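Local coordinates for protein fimbrial subunit type 1 (Actinomyces oris, PDB 3UXF) that forms the shaft of type 1 fimbriae on the bacterial surface as their major pilin subunit, probably anchored to the peptidoglycan of the cell wall, at residues N423-V431 against L463-K471. Numbering follows the deposited sequence.
Sequences NYLRANDYV and LPFRVLAEK
Val467 O accepts a hydrogen bond from Asn428 N at 2.8 Å, and Ala427 CA lies 3.2 Å from the same Val467 O in a CA-H...O contact. The Asn428 donor lies almost straight out from the carbonyl (C=O...N 164°). Asn428 returns the bond: with CG anti to its carbonyl carbon (chi1 -62°), its OD1 reaches Val467 N at 2.7 Å, so backbone and side chain of one residue pair with both polar backbone atoms of Val467. Next in the type I turn 427-430, Asp429 takes Ala469 N on the syn lone pair of OD1 at 2.8 Å (N-H...O 159°). Its OD2 accepts from a water that Glu470 N and OE1 also hold, so the carboxylate serves two N-H groups at the start of helix 469-472, one directly and one through water. Apolar contacts flank this polar row: Leu425 CD1 meets the edge of the Phe465 ring at CZ (3.8 Å), and Ala469 CB rests 3.9 Å from Tyr430 CB. Within the prealbumin-like domain, the turn after strand 419-426 thus fastens the link between strand 463-465 and helix 469-472. Val467 and Ala469 also touch strand 344-362, while Leu425 and Asn428 pack on Tyr445 of strand 444-451.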
loop_
_atom_site.group_PDB
_atom_site.type_symbol
_atom_site.label_atom_id
_atom_site.label_comp_id
_atom_site.label_asym_id
_atom_site.label_seq_id
_atom_site.Cartn_x
_atom_site.Cartn_y
_atom_site.Cartn_z
ATOM N N ASN A 423 -22.291 14.903 12.055
ATOM C CA ASN A 423 -21.156 14.019 12.293
ATOM C C ASN A 423 -21.313 12.735 11.520
ATOM O O ASN A 423 -22.243 11.988 11.830
ATOM C CB ASN A 423 -21.130 13.600 13.768
ATOM C CG ASN A 423 -20.952 14.770 14.724
ATOM O OD1 ASN A 423 -20.262 15.754 14.397
ATOM N ND2 ASN A 423 -21.534 14.668 15.891
ATOM N N TYR A 424 -20.448 12.403 10.561
ATOM C CA TYR A 424 -19.303 13.187 10.124
ATOM C C TYR A 424 -19.246 13.089 8.603
ATOM O O TYR A 424 -19.797 12.160 8.023
ATOM C CB TYR A 424 -18.015 12.607 10.707
ATOM C CG TYR A 424 -18.047 12.423 12.204
ATOM C CD1 TYR A 424 -17.614 13.429 13.051
ATOM C CD2 TYR A 424 -18.513 11.247 12.771
ATOM C CE1 TYR A 424 -17.643 13.272 14.415
ATOM C CE2 TYR A 424 -18.549 11.083 14.141
ATOM C CZ TYR A 424 -18.112 12.101 14.958
ATOM O OH TYR A 424 -18.138 11.956 16.321
ATOM N N LEU A 425 -18.571 14.040 7.964
ATOM C CA LEU A 425 -18.465 14.060 6.510
ATOM C C LEU A 425 -17.026 13.896 6.033
ATOM O O LEU A 425 -16.112 14.494 6.587
ATOM C CB LEU A 425 -19.039 15.366 5.956
ATOM C CG LEU A 425 -20.562 15.457 5.867
ATOM C CD1 LEU A 425 -21.009 16.907 5.843
ATOM C CD2 LEU A 425 -21.067 14.716 4.647
ATOM N N ARG A 426 -16.840 13.084 4.999
ATOM C CA ARG A 426 -15.516 12.867 4.430
ATOM C C ARG A 426 -15.020 14.154 3.788
ATOM O O ARG A 426 -15.788 14.870 3.158
ATOM C CB ARG A 426 -15.556 11.748 3.387
ATOM C CG ARG A 426 -14.288 10.900 3.320
ATOM C CD ARG A 426 -14.007 10.435 1.897
ATOM N NE ARG A 426 -13.979 11.574 0.990
ATOM C CZ ARG A 426 -14.882 11.805 0.048
ATOM N NH1 ARG A 426 -15.883 10.956 -0.142
ATOM N NH2 ARG A 426 -14.782 12.887 -0.708
ATOM N N ALA A 427 -13.734 14.443 3.949
ATOM C CA ALA A 427 -13.156 15.655 3.388
ATOM C C ALA A 427 -13.386 15.725 1.885
ATOM O O ALA A 427 -13.244 14.729 1.187
ATOM C CB ALA A 427 -11.671 15.718 3.696
ATOM N N ASN A 428 -13.740 16.907 1.391
ATOM C CA ASN A 428 -13.940 17.099 -0.039
ATOM C C ASN A 428 -12.621 17.025 -0.790
ATOM O O ASN A 428 -12.586 16.690 -1.970
ATOM C CB ASN A 428 -14.592 18.454 -0.325
ATOM C CG ASN A 428 -15.973 18.581 0.283
ATOM O OD1 ASN A 428 -16.135 19.149 1.357
ATOM N ND2 ASN A 428 -16.974 18.056 -0.410
ATOM N N ASP A 429 -11.538 17.353 -0.098
ATOM C CA ASP A 429 -10.223 17.408 -0.727
ATOM C C ASP A 429 -9.311 16.228 -0.402
ATOM O O ASP A 429 -8.111 16.296 -0.622
ATOM C CB ASP A 429 -9.522 18.725 -0.388
ATOM C CG ASP A 429 -9.220 18.863 1.090
ATOM O OD1 ASP A 429 -9.723 18.044 1.884
ATOM O OD2 ASP A 429 -8.479 19.794 1.455
ATOM N N TYR A 430 -9.883 15.152 0.117
ATOM C CA TYR A 430 -9.119 13.947 0.399
ATOM C C TYR A 430 -10.060 12.777 0.193
ATOM O O TYR A 430 -10.996 12.580 0.955
ATOM C CB TYR A 430 -8.553 13.956 1.818
ATOM C CG TYR A 430 -7.321 13.092 1.999
ATOM C CD1 TYR A 430 -6.062 13.659 2.106
ATOM C CD2 TYR A 430 -7.422 11.711 2.070
ATOM C CE1 TYR A 430 -4.938 12.878 2.277
ATOM C CE2 TYR A 430 -6.303 10.919 2.244
ATOM C CZ TYR A 430 -5.063 11.509 2.345
ATOM O OH TYR A 430 -3.944 10.729 2.515
ATOM N N VAL A 431 -9.816 12.020 -0.864
ATOM C CA VAL A 431 -10.704 10.937 -1.229
ATOM C C VAL A 431 -9.927 9.801 -1.870
ATOM O O VAL A 431 -8.900 10.018 -2.504
ATOM C CB VAL A 431 -11.785 11.439 -2.203
ATOM C CG1 VAL A 431 -11.147 11.968 -3.474
ATOM C CG2 VAL A 431 -12.787 10.345 -2.510
ATOM N N LEU A 463 -26.808 25.744 0.285
ATOM C CA LEU A 463 -25.679 26.502 0.810
ATOM C C LEU A 463 -24.418 25.653 0.760
ATOM O O LEU A 463 -24.237 24.745 1.577
ATOM C CB LEU A 463 -25.982 26.842 2.266
ATOM C CG LEU A 463 -27.320 27.555 2.461
ATOM C CD1 LEU A 463 -27.577 27.750 3.958
ATOM C CD2 LEU A 463 -27.335 28.874 1.718
ATOM N N PRO A 464 -23.522 25.934 -0.191
ATOM C CA PRO A 464 -22.326 25.098 -0.370
ATOM C C PRO A 464 -21.349 25.313 0.751
ATOM O O PRO A 464 -21.226 26.431 1.271
ATOM C CB PRO A 464 -21.748 25.581 -1.694
ATOM C CG PRO A 464 -22.946 26.129 -2.421
ATOM C CD PRO A 464 -23.751 26.811 -1.342
ATOM N N PHE A 465 -20.629 24.250 1.081
ATOM C CA PHE A 465 -19.525 24.305 2.041
ATOM C C PHE A 465 -18.603 23.140 1.803
ATOM O O PHE A 465 -18.957 22.190 1.102
ATOM C CB PHE A 465 -20.044 24.288 3.497
ATOM C CG PHE A 465 -20.616 22.955 3.919
ATOM C CD1 PHE A 465 -21.936 22.650 3.624
ATOM C CD2 PHE A 465 -19.848 22.021 4.633
ATOM C CE1 PHE A 465 -22.510 21.428 3.974
ATOM C CE2 PHE A 465 -20.429 20.793 4.999
ATOM C CZ PHE A 465 -21.743 20.497 4.680
ATOM N N ARG A 466 -17.397 23.224 2.356
ATOM C CA ARG A 466 -16.419 22.151 2.242
ATOM C C ARG A 466 -15.948 21.726 3.613
ATOM O O ARG A 466 -15.845 22.551 4.538
ATOM C CB ARG A 466 -15.220 22.603 1.416
ATOM C CG ARG A 466 -15.518 22.652 -0.067
ATOM C CD ARG A 466 -14.304 23.197 -0.824
ATOM N NE ARG A 466 -14.497 23.057 -2.254
ATOM C CZ ARG A 466 -13.859 23.792 -3.167
ATOM N NH1 ARG A 466 -12.999 24.743 -2.791
ATOM N NH2 ARG A 466 -14.100 23.585 -4.464
ATOM N N VAL A 467 -15.654 20.432 3.736
ATOM C CA VAL A 467 -14.916 19.902 4.868
ATOM C C VAL A 467 -13.539 19.628 4.326
ATOM O O VAL A 467 -13.375 18.866 3.387
ATOM C CB VAL A 467 -15.593 18.604 5.419
ATOM C CG1 VAL A 467 -14.697 17.932 6.464
ATOM C CG2 VAL A 467 -16.953 18.947 6.039
ATOM N N LEU A 468 -12.541 20.324 4.881
ATOM C CA LEU A 468 -11.169 20.155 4.430
ATOM C C LEU A 468 -10.364 19.217 5.299
ATOM O O LEU A 468 -10.515 19.195 6.518
ATOM C CB LEU A 468 -10.490 21.521 4.391
ATOM C CG LEU A 468 -11.175 22.523 3.445
ATOM C CD1 LEU A 468 -10.390 23.822 3.513
ATOM C CD2 LEU A 468 -11.273 21.993 2.004
ATOM N N ALA A 469 -9.512 18.429 4.663
ATOM C CA ALA A 469 -8.657 17.474 5.357
ATOM C C ALA A 469 -7.874 18.137 6.474
ATOM O O ALA A 469 -7.659 17.529 7.528
ATOM C CB ALA A 469 -7.684 16.841 4.366
ATOM N N GLU A 470 -7.419 19.368 6.241
ATOM C CA GLU A 470 -6.611 20.038 7.266
ATOM C C GLU A 470 -7.338 20.177 8.580
ATOM O O GLU A 470 -6.685 20.178 9.635
ATOM C CB GLU A 470 -6.116 21.401 6.767
ATOM C CG GLU A 470 -7.215 22.362 6.381
ATOM C CD GLU A 470 -6.762 23.433 5.343
ATOM O OE1 GLU A 470 -6.536 23.114 4.131
ATOM O OE2 GLU A 470 -6.655 24.614 5.750
ATOM N N LYS A 471 -8.669 20.300 8.536
ATOM C CA LYS A 471 -9.456 20.346 9.761
ATOM C C LYS A 471 -9.801 18.930 10.189
ATOM O O LYS A 471 -9.612 18.575 11.356
ATOM C CB LYS A 471 -10.706 21.223 9.609
ATOM C CG LYS A 471 -10.352 22.715 9.521
ATOM C CD LYS A 471 -11.542 23.584 9.857
ATOM C CE LYS A 471 -11.183 25.071 9.820
ATOM N NZ LYS A 471 -10.075 25.401 10.752
HETATM O O HOH W 1 -6.958 20.417 3.582
#